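Local coordinates for protein trichothecene 3-O-acetyltransferase (Gibberella zeae, PDB 3B30) that probably transfers an acetyl group from acetyl-coenzyme A to the C-3 hydroxyl of trichothecene toxins, at residues D160-D165 / A381-W386; T287-A292 / T373-S378; H315-G320 / A331-S336. All blocks are in the same frame, centred on the assembly; numbering follows the deposited sequence.

Contact 1. Residues D160-D165 / A381-W386; sequences DMVGQD and AKVGLW. With ETB (Ethyl Coenzyme A), chain B.
D165 OD2 accepts the backbone N-H of G384 at 2.8 Å. The bond is nearly straight, 163° at the hydrogen. The donor stands well above the carboxylate plane, 44° out of it. R169 forms a salt bridge with the same oxygen, and the hydroxyl of Y388 bonds the other one, OD1. Together they probably fix the rotation of the buried carboxylate, and R169 should offset its charge. CG of D165 is anti to the backbone N (chi1 -177°), which carries the group along the flank of V383. There OD2 lies 3.4 Å from V383 CB, while OD1 rests 3.7 Å from L385 CG.

The apolar side is looser. V383 CG1 lies 4.1 Å from V162 CG2 and 4.3 Å from M161 CG. K382 runs past V162, with CE 3.9 Å from V162 CG2. The same CE comes within 3.5 Å of N8P in the pantetheine arm of ethyl coenzyme A. The ammonium of K382 pairs with D294.

One turn back, D160 OD1 caps the helix by accepting G163 N at 2.8 Å and also pairs with R296. D160 is probably the aspartate of the HXXXD motif of these CoA-dependent acyltransferases, where it usually has a structural role. The contact joins the start of helix 161-176 to the loop after strand 375-379. M161 and L385 both pack on strand 20-28, and L385 also reaches strand 399-401.

Contact 2. Residues T287-A292 / T373-S378; sequences TEFCRA and TSVMLS. With ETB (Ethyl Coenzyme A), chain B.
Two neighbouring parallel strands of the seven-stranded mixed sheet meet here, 287-292 and 375-378. Their axes run 13° apart and 4.8 Å from each other. The backbone ladder alternates as parallel strands require. V375 N gives to E288 O, C290 N to V375 O, L377 N to C290 O and A292 N to L377 O, all at 2.8 to 3.0 Å.

F289, V375 and L377 share one face of the sheet, under helix 261-277. The F289 ring receives L377 CD2 at its edge, 3.6 Å from CZ, and V375 CG1 approaches its CE1 to 3.5 Å. On the other face C290 CB and M376 CG only graze.

R291 starts on the F289 side. With CG anti to the backbone N (chi1 -168°) and the chain extended to NE, its guanidinium reaches the ligand. Its NH2 pairs with D262 and D263, and CCP of ethyl coenzyme A lies over one guanidinium face. A292 O is 3.4 Å from C6P of the ligand, so this end of the strand lines the pantetheine site.

At the far end a water accepts E288 N, bonds T373 OG1 and donates to S374 OG at 2.6 Å; S374 OG also bonds D370 O.

Contact 3. Residues H315-G320 / A331-S336; sequences HNSTIG and ASRLRS. With ETB (Ethyl Coenzyme A), chain B.
L334 CD2 sits squarely over the H315 ring, 3.6 Å from its centroid and 11° off the ring normal. This CH-pi contact is the tight, buried part. H315 CD2 also comes within 3.1 Å of R333 O, a carbonyl that already accepts S336 OG at 2.7 Å. The imidazole is held between the helix and the sheet, where its ND1 makes a weak bond to F289 O.

The S317 side is looser and wetter. CG of R333 is anti to its carbonyl carbon (chi1 -63°), and the chain then runs extended along the strand. S317 OG lies over one guanidinium face, 3.4 Å from R333 NH2, at an angle too poor for a hydrogen bond. Water fills the role instead. One molecule, in the guanidinium plane, accepts R333 NH1 at 2.9 Å and gives weakly to N316 O. Another joins S317 OG to R333 NH2. E325 takes the NE of R333 in a salt bridge.

R335 turns away from the strand. Its NH1 and NH2 both bond O1A of the ligand diphosphate, each at 3.1 Å, and D263 holds its NE. The helix 327-335 is thus fixed to the sheet by apolar and water-mediated contacts, while R335, near its end, brings a positive charge that should offset the diphosphate.

How the contacts relate
The chain first passes 160-165, at the start of helix 161-176. It then runs along strand 287-292, turns back through 315-320 and enters the helix holding 331-336. That short return closes contact 3. Segment 373-378, which enters strand 375-379, next comes beside 287-292 and closes contact 2. The loop at 381-386, directly after it, reaches back to 160-165 and closes contact 1. The three nest like brackets, and none cross. Contacts 2 and 3 touch through strands 286-294 and 310-318, with F289 N 2.8 Å from H315 O. Contact 1 ties the start of helix 161-176 to the loop between strands 375-379 and 399-401. All three touch ethyl coenzyme A.

Contact 1. Residues D160-D165 / A381-W386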
loop_
_atom_site.group_PDB
_atom_site.type_symbol
_atom_site.label_atom_id
_atom_site.label_comp_id
_atom_site.label_asym_id
_atom_site.label_seq_id
_atom_site.Cartn_x
_atom_site.Cartn_y
_atom_site.Cartn_z
ATOM N N ASP A 160 -2.087 6.450 -4.449
ATOM C CA ASP A 160 -1.564 5.650 -3.313
ATOM C C ASP A 160 -2.747 4.881 -2.715
ATOM O O ASP A 160 -3.887 4.947 -3.243
ATOM C CB ASP A 160 -0.808 6.527 -2.261
ATOM C CG ASP A 160 -1.651 7.700 -1.749
ATOM O OD1 ASP A 160 -2.891 7.588 -1.741
ATOM O OD2 ASP A 160 -1.098 8.747 -1.390
ATOM N N MET A 161 -2.531 4.159 -1.618
ATOM C CA MET A 161 -3.606 3.356 -1.105
ATOM C C MET A 161 -4.714 4.191 -0.444
ATOM O O MET A 161 -5.881 3.787 -0.420
ATOM C CB MET A 161 -3.083 2.239 -0.185
ATOM C CG MET A 161 -4.191 1.356 0.385
ATOM S SD MET A 161 -5.335 0.602 -0.828
ATOM C CE MET A 161 -4.562 -0.959 -1.177
ATOM N N VAL A 162 -4.352 5.345 0.101
ATOM C CA VAL A 162 -5.379 6.256 0.655
ATOM C C VAL A 162 -6.271 6.762 -0.500
ATOM O O VAL A 162 -7.519 6.784 -0.377
ATOM C CB VAL A 162 -4.751 7.408 1.476
ATOM C CG1 VAL A 162 -5.793 8.556 1.746
ATOM C CG2 VAL A 162 -4.197 6.817 2.819
ATOM N N GLY A 163 -5.631 7.146 -1.610
ATOM C CA GLY A 163 -6.375 7.559 -2.819
ATOM C C GLY A 163 -7.205 6.414 -3.405
ATOM O O GLY A 163 -8.362 6.614 -3.784
ATOM N N GLN A 164 -6.618 5.209 -3.472
ATOM C CA GLN A 164 -7.350 4.014 -3.930
ATOM C C GLN A 164 -8.577 3.705 -3.044
ATOM O O GLN A 164 -9.657 3.356 -3.531
ATOM C CB GLN A 164 -6.395 2.818 -3.951
ATOM C CG GLN A 164 -6.982 1.530 -4.553
ATOM C CD GLN A 164 -5.879 0.584 -4.971
ATOM O OE1 GLN A 164 -4.770 1.037 -5.269
ATOM N NE2 GLN A 164 -6.174 -0.732 -5.020
ATOM N N ASP A 165 -8.419 3.851 -1.725
ATOM C CA ASP A 165 -9.545 3.666 -0.810
ATOM C C ASP A 165 -10.668 4.670 -1.124
ATOM O O ASP A 165 -11.855 4.316 -1.125
ATOM C CB ASP A 165 -9.068 3.864 0.649
ATOM C CG ASP A 165 -10.178 3.613 1.694
ATOM O OD1 ASP A 165 -11.021 2.724 1.497
ATOM O OD2 ASP A 165 -10.166 4.286 2.756
ATOM N N ALA A 381 -3.377 0.440 7.572
ATOM C CA ALA A 381 -4.249 0.137 8.721
ATOM C C ALA A 381 -5.446 1.083 8.790
ATOM O O ALA A 381 -6.552 0.643 9.116
ATOM C CB ALA A 381 -3.460 0.181 10.053
ATOM N N LYS A 382 -5.222 2.363 8.476
ATOM C CA LYS A 382 -6.259 3.428 8.629
ATOM C C LYS A 382 -7.276 3.553 7.479
ATOM O O LYS A 382 -8.206 4.371 7.560
ATOM C CB LYS A 382 -5.600 4.799 8.828
ATOM C CG LYS A 382 -4.918 5.353 7.553
ATOM C CD LYS A 382 -4.209 6.668 7.858
ATOM C CE LYS A 382 -3.694 7.338 6.604
ATOM N NZ LYS A 382 -4.163 8.738 6.525
ATOM N N VAL A 383 -7.105 2.781 6.407
ATOM C CA VAL A 383 -8.054 2.900 5.295
ATOM C C VAL A 383 -9.381 2.182 5.595
ATOM O O VAL A 383 -9.430 1.326 6.473
ATOM C CB VAL A 383 -7.457 2.554 3.893
ATOM C CG1 VAL A 383 -6.163 3.345 3.633
ATOM C CG2 VAL A 383 -7.245 1.031 3.676
ATOM N N GLY A 384 -10.437 2.523 4.852
ATOM C CA GLY A 384 -11.810 2.203 5.272
ATOM C C GLY A 384 -12.474 0.997 4.652
ATOM O O GLY A 384 -13.681 0.825 4.796
ATOM N N LEU A 385 -11.683 0.126 4.021
ATOM C CA LEU A 385 -12.223 -0.971 3.180
ATOM C C LEU A 385 -13.134 -1.971 3.872
ATOM O O LEU A 385 -14.024 -2.557 3.217
ATOM C CB LEU A 385 -11.106 -1.705 2.420
ATOM C CG LEU A 385 -10.393 -0.873 1.341
ATOM C CD1 LEU A 385 -8.969 -1.331 1.167
ATOM C CD2 LEU A 385 -11.177 -0.955 0.001
ATOM N N TRP A 386 -12.941 -2.171 5.184
ATOM C CA TRP A 386 -13.816 -3.065 5.961
ATOM C C TRP A 386 -15.286 -2.623 5.984
ATOM O O TRP A 386 -16.169 -3.423 6.327
ATOM C CB TRP A 386 -13.326 -3.224 7.414
ATOM C CG TRP A 386 -12.146 -4.124 7.553
ATOM C CD1 TRP A 386 -10.829 -3.762 7.469
ATOM C CD2 TRP A 386 -12.162 -5.534 7.788
ATOM N NE1 TRP A 386 -10.024 -4.866 7.653
ATOM C CE2 TRP A 386 -10.812 -5.963 7.866
ATOM C CE3 TRP A 386 -13.184 -6.479 7.966
ATOM C CZ2 TRP A 386 -10.447 -7.318 8.090
ATOM C CZ3 TRP A 386 -12.814 -7.826 8.208
ATOM C CH2 TRP A 386 -11.464 -8.218 8.279
HETATM N N1A ETB B . -2.154 11.676 23.667
HETATM C C2A ETB B . -2.003 10.359 23.436
HETATM N N3A ETB B . -2.141 9.837 22.212
HETATM C C4A ETB B . -2.398 10.613 21.179
HETATM C C5A ETB B . -2.569 11.948 21.376
HETATM C C6A ETB B . -2.457 12.500 22.655
HETATM N N6A ETB B . -2.740 13.755 22.913
HETATM N N7A ETB B . -2.858 12.455 20.206
HETATM C C8A ETB B . -2.884 11.500 19.288
HETATM N N9A ETB B . -2.608 10.345 19.890
HETATM C C1B ETB B . -2.608 9.019 19.319
HETATM C C2B ETB B . -3.992 8.553 18.943
HETATM O O2B ETB B . -4.749 8.214 20.019
HETATM C C3B ETB B . -3.682 7.451 17.967
HETATM O O3B ETB B . -3.352 6.345 18.699
HETATM P P3B ETB B . -3.965 4.972 18.533
HETATM O O7A ETB B . -5.143 5.141 19.180
HETATM O O8A ETB B . -4.255 4.697 17.195
HETATM O O9A ETB B . -3.094 4.043 19.156
HETATM C C4B ETB B . -2.424 7.962 17.360
HETATM O O4B ETB B . -1.925 8.980 18.131
HETATM C C5B ETB B . -2.716 8.435 15.968
HETATM O O5B ETB B . -1.601 8.923 15.354
HETATM P P1A ETB B . -1.463 9.031 13.816
HETATM O O1A ETB B . -0.114 9.537 13.688
HETATM O O2A ETB B . -2.464 9.897 13.252
HETATM O O3A ETB B . -1.742 7.665 13.133
HETATM P P2A ETB B . -1.015 6.322 13.232
HETATM O O4A ETB B . -2.061 5.421 13.365
HETATM O O5A ETB B . -0.050 6.378 14.221
HETATM O O6A ETB B . -0.316 6.125 11.873
HETATM C CBP ETB B . 0.872 6.643 9.915
HETATM C CCP ETB B . 0.689 6.937 11.403
HETATM C CDP ETB B . 2.116 7.337 9.498
HETATM C CEP ETB B . 1.021 5.195 9.528
HETATM C CAP ETB B . -0.372 7.128 9.187
HETATM O OAP ETB B . -0.654 8.422 9.495
HETATM C C9P ETB B . -0.239 6.913 7.713
HETATM O O9P ETB B . 0.306 7.930 7.041
HETATM N N8P ETB B . -0.583 5.752 7.204
HETATM C C7P ETB B . -0.678 5.435 5.817
HETATM C C6P ETB B . 0.614 5.110 5.101
HETATM C C5P ETB B . 0.390 4.865 3.626
HETATM O O5P ETB B . -0.252 5.632 2.874
HETATM N N4P ETB B . 0.885 3.754 3.209
HETATM C C3P ETB B . 1.446 3.609 1.902
#

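Contact 2. Residues T287-A292 / T373-S378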
loop_
_atom_site.group_PDB
_atom_site.type_symbol
_atom_site.label_atom_id
_atom_site.label_comp_id
_atom_site.label_asym_id
_atom_site.label_seq_id
_atom_site.Cartn_x
_atom_site.Cartn_y
_atom_site.Cartn_z
ATOM N N THR A 287 21.108 -0.389 9.935
ATOM C CA THR A 287 19.757 -0.780 9.589
ATOM C C THR A 287 18.924 0.498 9.404
ATOM O O THR A 287 19.012 1.425 10.215
ATOM C CB THR A 287 19.126 -1.755 10.616
ATOM O OG1 THR A 287 17.792 -2.102 10.203
ATOM C CG2 THR A 287 19.086 -1.175 12.024
ATOM N N GLU A 288 18.169 0.543 8.301
ATOM C CA GLU A 288 17.265 1.671 8.019
ATOM C C GLU A 288 15.801 1.224 8.005
ATOM O O GLU A 288 15.455 0.284 7.314
ATOM C CB GLU A 288 17.594 2.332 6.681
ATOM C CG GLU A 288 16.841 3.669 6.479
ATOM C CD GLU A 288 17.264 4.375 5.225
ATOM O OE1 GLU A 288 17.268 3.722 4.170
ATOM O OE2 GLU A 288 17.573 5.574 5.276
ATOM N N PHE A 289 14.956 1.925 8.758
ATOM C CA PHE A 289 13.512 1.710 8.677
ATOM C C PHE A 289 12.974 2.791 7.754
ATOM O O PHE A 289 13.245 3.973 7.962
ATOM C CB PHE A 289 12.855 1.821 10.065
ATOM C CG PHE A 289 11.441 1.253 10.138
ATOM C CD1 PHE A 289 11.218 -0.024 10.645
ATOM C CD2 PHE A 289 10.335 2.014 9.720
ATOM C CE1 PHE A 289 9.914 -0.550 10.753
ATOM C CE2 PHE A 289 9.020 1.487 9.825
ATOM C CZ PHE A 289 8.830 0.194 10.338
ATOM N N CYS A 290 12.232 2.370 6.727
ATOM C CA CYS A 290 11.583 3.290 5.817
ATOM C C CYS A 290 10.086 3.142 6.022
ATOM O O CYS A 290 9.517 2.071 5.810
ATOM C CB CYS A 290 11.932 2.964 4.363
ATOM S SG CYS A 290 13.711 2.909 4.017
ATOM N N ARG A 291 9.445 4.210 6.464
ATOM C CA ARG A 291 8.032 4.102 6.802
ATOM C C ARG A 291 7.153 4.983 5.887
ATOM O O ARG A 291 7.371 6.190 5.801
ATOM C CB ARG A 291 7.841 4.519 8.246
ATOM C CG ARG A 291 6.461 4.159 8.788
ATOM C CD ARG A 291 6.221 4.926 10.100
ATOM N NE ARG A 291 5.081 4.411 10.864
ATOM C CZ ARG A 291 4.719 4.863 12.064
ATOM N NH1 ARG A 291 5.407 5.835 12.617
ATOM N NH2 ARG A 291 3.688 4.328 12.706
ATOM N N ALA A 292 6.157 4.377 5.239
ATOM C CA ALA A 292 5.237 5.128 4.382
ATOM C C ALA A 292 4.320 6.005 5.230
ATOM O O ALA A 292 3.783 5.574 6.286
ATOM C CB ALA A 292 4.412 4.218 3.490
ATOM N N THR A 373 19.151 -5.601 5.398
ATOM C CA THR A 373 19.087 -5.068 6.777
ATOM C C THR A 373 17.988 -4.037 7.053
ATOM O O THR A 373 17.822 -3.588 8.204
ATOM C CB THR A 373 20.389 -4.374 7.125
ATOM O OG1 THR A 373 20.745 -3.490 6.051
ATOM C CG2 THR A 373 21.499 -5.397 7.362
ATOM N N SER A 374 17.284 -3.642 5.999
ATOM C CA SER A 374 16.261 -2.607 6.078
ATOM C C SER A 374 14.899 -3.179 6.418
ATOM O O SER A 374 14.713 -4.382 6.433
ATOM C CB SER A 374 16.161 -1.831 4.752
ATOM O OG SER A 374 17.329 -1.050 4.495
ATOM N N VAL A 375 13.952 -2.278 6.689
ATOM C CA VAL A 375 12.524 -2.599 6.705
ATOM C C VAL A 375 11.849 -1.510 5.898
ATOM O O VAL A 375 12.053 -0.335 6.164
ATOM C CB VAL A 375 11.930 -2.591 8.142
ATOM C CG1 VAL A 375 10.429 -2.806 8.091
ATOM C CG2 VAL A 375 12.593 -3.639 9.026
ATOM N N MET A 376 11.065 -1.898 4.894
ATOM C CA MET A 376 10.327 -0.937 4.094
ATOM C C MET A 376 8.851 -1.245 4.315
ATOM O O MET A 376 8.295 -2.126 3.650
ATOM C CB MET A 376 10.684 -1.064 2.613
ATOM C CG MET A 376 12.203 -0.946 2.331
ATOM S SD MET A 376 12.699 -1.422 0.654
ATOM C CE MET A 376 12.381 -3.190 0.664
ATOM N N LEU A 377 8.237 -0.511 5.237
ATOM C CA LEU A 377 6.880 -0.804 5.709
ATOM C C LEU A 377 5.880 0.244 5.242
ATOM O O LEU A 377 6.127 1.440 5.401
ATOM C CB LEU A 377 6.823 -0.884 7.251
ATOM C CG LEU A 377 5.414 -0.895 7.925
ATOM C CD1 LEU A 377 4.586 -2.117 7.562
ATOM C CD2 LEU A 377 5.497 -0.754 9.433
ATOM N N SER A 378 4.775 -0.249 4.678
ATOM C CA SER A 378 3.631 0.583 4.289
ATOM C C SER A 378 2.358 0.138 5.022
ATOM O O SER A 378 1.809 -0.946 4.774
ATOM C CB SER A 378 3.418 0.581 2.764
ATOM O OG SER A 378 2.406 1.522 2.414
HETATM N N1A ETB B . -2.154 11.676 23.667
HETATM C C2A ETB B . -2.003 10.359 23.436
HETATM N N3A ETB B . -2.141 9.837 22.212
HETATM C C4A ETB B . -2.398 10.613 21.179
HETATM C C5A ETB B . -2.569 11.948 21.376
HETATM C C6A ETB B . -2.457 12.500 22.655
HETATM N N6A ETB B . -2.740 13.755 22.913
HETATM N N7A ETB B . -2.858 12.455 20.206
HETATM C C8A ETB B . -2.884 11.500 19.288
HETATM N N9A ETB B . -2.608 10.345 19.890
HETATM C C1B ETB B . -2.608 9.019 19.319
HETATM C C2B ETB B . -3.992 8.553 18.943
HETATM O O2B ETB B . -4.749 8.214 20.019
HETATM C C3B ETB B . -3.682 7.451 17.967
HETATM O O3B ETB B . -3.352 6.345 18.699
HETATM P P3B ETB B . -3.965 4.972 18.533
HETATM O O7A ETB B . -5.143 5.141 19.180
HETATM O O8A ETB B . -4.255 4.697 17.195
HETATM O O9A ETB B . -3.094 4.043 19.156
HETATM C C4B ETB B . -2.424 7.962 17.360
HETATM O O4B ETB B . -1.925 8.980 18.131
HETATM C C5B ETB B . -2.716 8.435 15.968
HETATM O O5B ETB B . -1.601 8.923 15.354
HETATM P P1A ETB B . -1.463 9.031 13.816
HETATM O O1A ETB B . -0.114 9.537 13.688
HETATM O O2A ETB B . -2.464 9.897 13.252
HETATM O O3A ETB B . -1.742 7.665 13.133
HETATM P P2A ETB B . -1.015 6.322 13.232
HETATM O O4A ETB B . -2.061 5.421 13.365
HETATM O O5A ETB B . -0.050 6.378 14.221
HETATM O O6A ETB B . -0.316 6.125 11.873
HETATM C CBP ETB B . 0.872 6.643 9.915
HETATM C CCP ETB B . 0.689 6.937 11.403
HETATM C CDP ETB B . 2.116 7.337 9.498
HETATM C CEP ETB B . 1.021 5.195 9.528
HETATM C CAP ETB B . -0.372 7.128 9.187
HETATM O OAP ETB B . -0.654 8.422 9.495
HETATM C C9P ETB B . -0.239 6.913 7.713
HETATM O O9P ETB B . 0.306 7.930 7.041
HETATM N N8P ETB B . -0.583 5.752 7.204
HETATM C C7P ETB B . -0.678 5.435 5.817
HETATM C C6P ETB B . 0.614 5.110 5.101
HETATM C C5P ETB B . 0.390 4.865 3.626
HETATM O O5P ETB B . -0.252 5.632 2.874
HETATM N N4P ETB B . 0.885 3.754 3.209
HETATM C C3P ETB B . 1.446 3.609 1.902
HETATM O O HOH W 1 19.361 -0.990 6.103
#

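Contact 3. Residues H315-G320 / A331-S336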
loop_
_atom_site.group_PDB
_atom_site.type_symbol
_atom_site.label_atom_id
_atom_site.label_comp_id
_atom_site.label_asym_id
_atom_site.label_seq_id
_atom_site.Cartn_x
_atom_site.Cartn_y
_atom_site.Cartn_z
ATOM N N HIS A 315 14.811 6.179 9.321
ATOM C CA HIS A 315 15.264 5.957 10.692
ATOM C C HIS A 315 16.487 5.062 10.613
ATOM O O HIS A 315 16.386 3.909 10.195
ATOM C CB HIS A 315 14.157 5.309 11.515
ATOM C CG HIS A 315 12.861 6.051 11.427
ATOM N ND1 HIS A 315 11.910 5.770 10.463
ATOM C CD2 HIS A 315 12.386 7.105 12.133
ATOM C CE1 HIS A 315 10.895 6.608 10.597
ATOM N NE2 HIS A 315 11.151 7.418 11.606
ATOM N N ASN A 316 17.640 5.616 10.971
ATOM C CA ASN A 316 18.901 4.904 10.785
ATOM C C ASN A 316 19.591 4.590 12.112
ATOM O O ASN A 316 19.696 5.437 12.966
ATOM C CB ASN A 316 19.810 5.692 9.863
ATOM C CG ASN A 316 19.316 5.674 8.442
ATOM O OD1 ASN A 316 19.617 4.757 7.700
ATOM N ND2 ASN A 316 18.515 6.675 8.066
ATOM N N SER A 317 20.030 3.355 12.255
ATOM C CA SER A 317 20.616 2.872 13.492
ATOM C C SER A 317 21.456 1.649 13.156
ATOM O O SER A 317 21.897 1.477 12.005
ATOM C CB SER A 317 19.483 2.529 14.482
ATOM O OG SER A 317 19.957 2.244 15.781
ATOM N N THR A 318 21.681 0.780 14.138
ATOM C CA THR A 318 22.365 -0.470 13.857
ATOM C C THR A 318 21.512 -1.614 14.321
ATOM O O THR A 318 20.634 -1.449 15.164
ATOM C CB THR A 318 23.772 -0.564 14.519
ATOM O OG1 THR A 318 23.631 -0.487 15.931
ATOM C CG2 THR A 318 24.697 0.565 14.037
ATOM N N ILE A 319 21.733 -2.771 13.726
ATOM C CA ILE A 319 20.960 -3.961 14.053
ATOM C C ILE A 319 20.973 -4.275 15.561
ATOM O O ILE A 319 19.932 -4.608 16.165
ATOM C CB ILE A 319 21.490 -5.159 13.179
ATOM C CG1 ILE A 319 21.111 -4.929 11.706
ATOM C CG2 ILE A 319 21.066 -6.506 13.734
ATOM C CD1 ILE A 319 19.679 -5.211 11.396
ATOM N N GLY A 320 22.159 -4.194 16.167
ATOM C CA GLY A 320 22.297 -4.493 17.607
ATOM C C GLY A 320 21.625 -3.454 18.505
ATOM O O GLY A 320 21.028 -3.816 19.513
ATOM N N ALA A 331 9.948 2.857 19.232
ATOM C CA ALA A 331 8.720 3.577 18.812
ATOM C C ALA A 331 8.935 5.081 18.796
ATOM O O ALA A 331 8.376 5.785 17.948
ATOM C CB ALA A 331 7.526 3.220 19.700
ATOM N N SER A 332 9.729 5.584 19.748
ATOM C CA SER A 332 10.068 7.000 19.793
ATOM C C SER A 332 10.796 7.463 18.529
ATOM O O SER A 332 10.556 8.576 18.061
ATOM C CB SER A 332 10.886 7.351 21.060
ATOM O OG SER A 332 10.135 7.084 22.245
ATOM N N ARG A 333 11.707 6.635 17.993
ATOM C CA ARG A 333 12.399 6.998 16.727
ATOM C C ARG A 333 11.354 7.260 15.622
ATOM O O ARG A 333 11.464 8.225 14.871
ATOM C CB ARG A 333 13.292 5.854 16.248
ATOM C CG ARG A 333 14.453 5.507 17.207
ATOM C CD ARG A 333 15.200 4.246 16.709
ATOM N NE ARG A 333 16.271 3.814 17.623
ATOM C CZ ARG A 333 17.532 4.257 17.550
ATOM N NH1 ARG A 333 17.851 5.187 16.658
ATOM N NH2 ARG A 333 18.457 3.830 18.418
ATOM N N LEU A 334 10.372 6.370 15.524
ATOM C CA LEU A 334 9.352 6.462 14.472
ATOM C C LEU A 334 8.514 7.734 14.617
ATOM O O LEU A 334 8.430 8.535 13.684
ATOM C CB LEU A 334 8.476 5.197 14.454
ATOM C CG LEU A 334 9.258 3.897 14.190
ATOM C CD1 LEU A 334 8.339 2.700 14.108
ATOM C CD2 LEU A 334 10.127 3.967 12.942
ATOM N N ARG A 335 7.960 7.933 15.813
ATOM C CA ARG A 335 7.058 9.056 16.106
ATOM C C ARG A 335 7.780 10.410 15.955
ATOM O O ARG A 335 7.164 11.402 15.536
ATOM C CB ARG A 335 6.489 8.884 17.541
ATOM C CG ARG A 335 5.613 10.027 18.084
ATOM C CD ARG A 335 4.411 10.384 17.155
ATOM N NE ARG A 335 3.665 9.213 16.689
ATOM C CZ ARG A 335 2.510 9.275 16.012
ATOM N NH1 ARG A 335 1.922 8.168 15.583
ATOM N NH2 ARG A 335 1.958 10.446 15.737
ATOM N N SER A 336 9.082 10.433 16.256
ATOM C CA SER A 336 9.892 11.660 16.140
ATOM C C SER A 336 9.899 12.314 14.732
ATOM O O SER A 336 10.146 13.511 14.612
ATOM C CB SER A 336 11.340 11.415 16.611
ATOM O OG SER A 336 12.114 10.762 15.601
HETATM N N1A ETB B . -2.154 11.676 23.667
HETATM C C2A ETB B . -2.003 10.359 23.436
HETATM N N3A ETB B . -2.141 9.837 22.212
HETATM C C4A ETB B . -2.398 10.613 21.179
HETATM C C5A ETB B . -2.569 11.948 21.376
HETATM C C6A ETB B . -2.457 12.500 22.655
HETATM N N6A ETB B . -2.740 13.755 22.913
HETATM N N7A ETB B . -2.858 12.455 20.206
HETATM C C8A ETB B . -2.884 11.500 19.288
HETATM N N9A ETB B . -2.608 10.345 19.890
HETATM C C1B ETB B . -2.608 9.019 19.319
HETATM C C2B ETB B . -3.992 8.553 18.943
HETATM O O2B ETB B . -4.749 8.214 20.019
HETATM C C3B ETB B . -3.682 7.451 17.967
HETATM O O3B ETB B . -3.352 6.345 18.699
HETATM P P3B ETB B . -3.965 4.972 18.533
HETATM O O7A ETB B . -5.143 5.141 19.180
HETATM O O8A ETB B . -4.255 4.697 17.195
HETATM O O9A ETB B . -3.094 4.043 19.156
HETATM C C4B ETB B . -2.424 7.962 17.360
HETATM O O4B ETB B . -1.925 8.980 18.131
HETATM C C5B ETB B . -2.716 8.435 15.968
HETATM O O5B ETB B . -1.601 8.923 15.354
HETATM P P1A ETB B . -1.463 9.031 13.816
HETATM O O1A ETB B . -0.114 9.537 13.688
HETATM O O2A ETB B . -2.464 9.897 13.252
HETATM O O3A ETB B . -1.742 7.665 13.133
HETATM P P2A ETB B . -1.015 6.322 13.232
HETATM O O4A ETB B . -2.061 5.421 13.365
HETATM O O5A ETB B . -0.050 6.378 14.221
HETATM O O6A ETB B . -0.316 6.125 11.873
HETATM C CBP ETB B . 0.872 6.643 9.915
HETATM C CCP ETB B . 0.689 6.937 11.403
HETATM C CDP ETB B . 2.116 7.337 9.498
HETATM C CEP ETB B . 1.021 5.195 9.528
HETATM C CAP ETB B . -0.372 7.128 9.187
HETATM O OAP ETB B . -0.654 8.422 9.495
HETATM C C9P ETB B . -0.239 6.913 7.713
HETATM O O9P ETB B . 0.306 7.930 7.041
HETATM N N8P ETB B . -0.583 5.752 7.204
HETATM C C7P ETB B . -0.678 5.435 5.817
HETATM C C6P ETB B . 0.614 5.110 5.101
HETATM C C5P ETB B . 0.390 4.865 3.626
HETATM O O5P ETB B . -0.252 5.632 2.874
HETATM N N4P ETB B . 0.885 3.754 3.209
HETATM C C3P ETB B . 1.446 3.609 1.902
HETATM O O HOH W 2 16.623 6.029 14.215
HETATM O O HOH W 3 21.203 4.511 16.794
#